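Local coordinates for protein type II restriction enzyme BsoBI (Geobacillus stearothermophilus, PDB 1DC1) that recognises the degenerate double-stranded DNA sequence 5'-CYCGRG-3' as a homodimer and cleaves it after the first cytosine, at residues L142-L150 with V313-I321. Sequence-based numbering, arbitrary orientation. Where two conformers were deposited one is given.
Sequences LTRAIISAL and VGSLCRWII
L142 meets C317 through its CD1 methyl, which lies 3.8 Å from the sulfur SG; with CG anti to the backbone N (chi1 -174°), the chain swings across toward helix 313-321. One turn on, the CB of A145 rests against V313 CG1 and C317 SG together, 3.6 Å from each. I146 presents its CG1 to the same sulfur at 3.8 Å, so SG sits in an apolar nest of three residues. Beyond it, the CD1 of I146 touches I320 CG2 (3.9 Å), the two side chains crossing at about a right angle. A149 repeats the small-residue role of A145: its CB is pressed to 3.4 Å from I321 CD1, tighter than usual for two carbons. L150 closes the row, its CD2 lying 3.8 Å from I321 CG2. Replacing I321 by an alanine would probably open a gap facing A149 and L150, leaving both without their apolar partner on this helix. No hydrogen bond links 142-150 with 313-321, and the axes of these segments approach to 9.0 Å and cross at -61°. Within this PDDEXK-clan nuclease fold, I147 and L150 of the long helix 110-152 rest on strand 184-191, while L316, W319 and I320 of the C-terminal helix pack against strand 276-281.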
# COMPACT_ATOMS: atom_id res chain seq x y z
N LEU D 142 3.98 -11.64 17.96
CA LEU D 142 5.29 -11.40 18.51
C LEU D 142 5.20 -11.30 20.04
O LEU D 142 6.04 -11.82 20.76
CB LEU D 142 5.89 -10.12 17.96
CG LEU D 142 7.34 -9.94 18.44
CD1 LEU D 142 8.20 -11.00 17.78
CD2 LEU D 142 7.88 -8.53 18.13
N THR D 143 4.17 -10.62 20.56
CA THR D 143 4.01 -10.49 22.01
C THR D 143 3.81 -11.88 22.65
O THR D 143 4.36 -12.17 23.72
CB THR D 143 2.80 -9.59 22.37
OG1 THR D 143 3.06 -8.25 21.98
CG2 THR D 143 2.58 -9.57 23.86
N ARG D 144 3.01 -12.73 22.01
CA ARG D 144 2.77 -14.07 22.54
C ARG D 144 4.10 -14.80 22.63
O ARG D 144 4.35 -15.49 23.62
CB ARG D 144 1.80 -14.85 21.63
CG ARG D 144 1.51 -16.26 22.08
CD ARG D 144 0.58 -16.20 23.28
NE ARG D 144 1.29 -16.49 24.53
CZ ARG D 144 0.80 -16.32 25.77
NH1 ARG D 144 -0.42 -15.84 25.98
NH2 ARG D 144 1.55 -16.69 26.79
N ALA D 145 4.95 -14.65 21.61
CA ALA D 145 6.28 -15.30 21.62
C ALA D 145 7.18 -14.74 22.77
O ALA D 145 7.90 -15.49 23.42
CB ALA D 145 6.95 -15.13 20.26
N ILE D 146 7.10 -13.44 23.01
CA ILE D 146 7.85 -12.76 24.04
C ILE D 146 7.38 -13.21 25.43
O ILE D 146 8.20 -13.62 26.24
CB ILE D 146 7.68 -11.20 23.93
CG1 ILE D 146 8.32 -10.69 22.61
CG2 ILE D 146 8.20 -10.51 25.26
CD1 ILE D 146 9.64 -10.03 22.78
N ILE D 147 6.08 -13.13 25.72
CA ILE D 147 5.59 -13.57 27.03
C ILE D 147 5.77 -15.07 27.27
O ILE D 147 6.09 -15.48 28.37
CB ILE D 147 4.12 -13.06 27.34
CG1 ILE D 147 3.06 -13.68 26.45
CG2 ILE D 147 4.11 -11.51 27.18
CD1 ILE D 147 1.71 -13.04 26.70
N SER D 148 5.64 -15.90 26.23
CA SER D 148 5.91 -17.32 26.43
C SER D 148 7.38 -17.54 26.75
O SER D 148 7.70 -18.36 27.61
CB SER D 148 5.52 -18.13 25.21
OG SER D 148 4.13 -18.35 25.33
N ALA D 149 8.27 -16.83 26.08
CA ALA D 149 9.69 -16.95 26.39
C ALA D 149 9.96 -16.57 27.87
O ALA D 149 10.76 -17.22 28.53
CB ALA D 149 10.51 -16.06 25.47
N LEU D 150 9.30 -15.52 28.38
CA LEU D 150 9.48 -15.09 29.79
C LEU D 150 8.90 -16.16 30.70
O LEU D 150 9.53 -16.55 31.70
CB LEU D 150 8.78 -13.73 30.10
CG LEU D 150 9.39 -12.49 29.41
CD1 LEU D 150 8.50 -11.28 29.42
CD2 LEU D 150 10.66 -12.18 30.12
N VAL D 313 11.47 -16.97 15.28
CA VAL D 313 10.81 -16.02 16.17
C VAL D 313 11.23 -16.30 17.61
O VAL D 313 11.59 -15.38 18.34
CB VAL D 313 9.24 -16.08 16.01
CG1 VAL D 313 8.53 -15.19 17.05
CG2 VAL D 313 8.88 -15.66 14.58
N GLY D 314 11.21 -17.57 18.00
CA GLY D 314 11.59 -17.94 19.36
C GLY D 314 13.00 -17.56 19.72
O GLY D 314 13.26 -17.01 20.79
N SER D 315 13.93 -17.85 18.82
CA SER D 315 15.34 -17.54 19.01
C SER D 315 15.48 -16.02 19.14
O SER D 315 16.17 -15.54 20.01
CB SER D 315 16.12 -18.10 17.79
OG SER D 315 17.43 -17.58 17.70
N LEU D 316 14.80 -15.26 18.27
CA LEU D 316 14.93 -13.81 18.31
C LEU D 316 14.38 -13.25 19.62
O LEU D 316 14.98 -12.35 20.21
CB LEU D 316 14.20 -13.21 17.09
CG LEU D 316 14.37 -11.69 16.93
CD1 LEU D 316 14.77 -11.36 15.51
CD2 LEU D 316 13.06 -11.02 17.27
N CYS D 317 13.24 -13.79 20.07
CA CYS D 317 12.59 -13.36 21.32
C CYS D 317 13.42 -13.68 22.56
O CYS D 317 13.51 -12.89 23.49
CB CYS D 317 11.20 -14.01 21.43
SG CYS D 317 10.03 -13.19 20.34
N ARG D 318 14.03 -14.85 22.59
CA ARG D 318 14.88 -15.21 23.72
C ARG D 318 16.07 -14.24 23.74
O ARG D 318 16.47 -13.76 24.80
CB ARG D 318 15.28 -16.68 23.56
CG ARG D 318 16.46 -17.10 24.37
CD ARG D 318 16.57 -18.63 24.40
NE ARG D 318 17.21 -19.07 25.64
CZ ARG D 318 18.29 -19.85 25.72
NH1 ARG D 318 18.88 -20.30 24.61
NH2 ARG D 318 18.76 -20.19 26.91
N TRP D 319 16.60 -13.92 22.57
CA TRP D 319 17.69 -12.98 22.48
C TRP D 319 17.23 -11.59 22.97
O TRP D 319 17.97 -10.91 23.70
CB TRP D 319 18.15 -12.91 21.02
CG TRP D 319 19.07 -11.74 20.75
CD1 TRP D 319 20.39 -11.64 21.10
CD2 TRP D 319 18.74 -10.53 20.08
NE1 TRP D 319 20.90 -10.44 20.69
CE2 TRP D 319 19.91 -9.73 20.06
CE3 TRP D 319 17.56 -10.03 19.50
CZ2 TRP D 319 19.94 -8.47 19.47
CZ3 TRP D 319 17.59 -8.77 18.91
CH2 TRP D 319 18.77 -8.01 18.90
N ILE D 320 16.02 -11.15 22.56
CA ILE D 320 15.52 -9.84 22.94
C ILE D 320 15.41 -9.68 24.45
O ILE D 320 15.78 -8.64 25.00
CB ILE D 320 14.14 -9.56 22.32
CG1 ILE D 320 14.35 -8.86 20.98
CG2 ILE D 320 13.28 -8.62 23.23
CD1 ILE D 320 13.11 -8.80 20.14
N ILE D 321 14.91 -10.72 25.09
CA ILE D 321 14.70 -10.73 26.52
C ILE D 321 16.03 -10.63 27.29
O ILE D 321 16.09 -10.13 28.43
CB ILE D 321 13.89 -12.02 26.92
CG1 ILE D 321 12.40 -11.81 26.63
CG2 ILE D 321 14.06 -12.34 28.36
CD1 ILE D 321 11.80 -13.02 26.10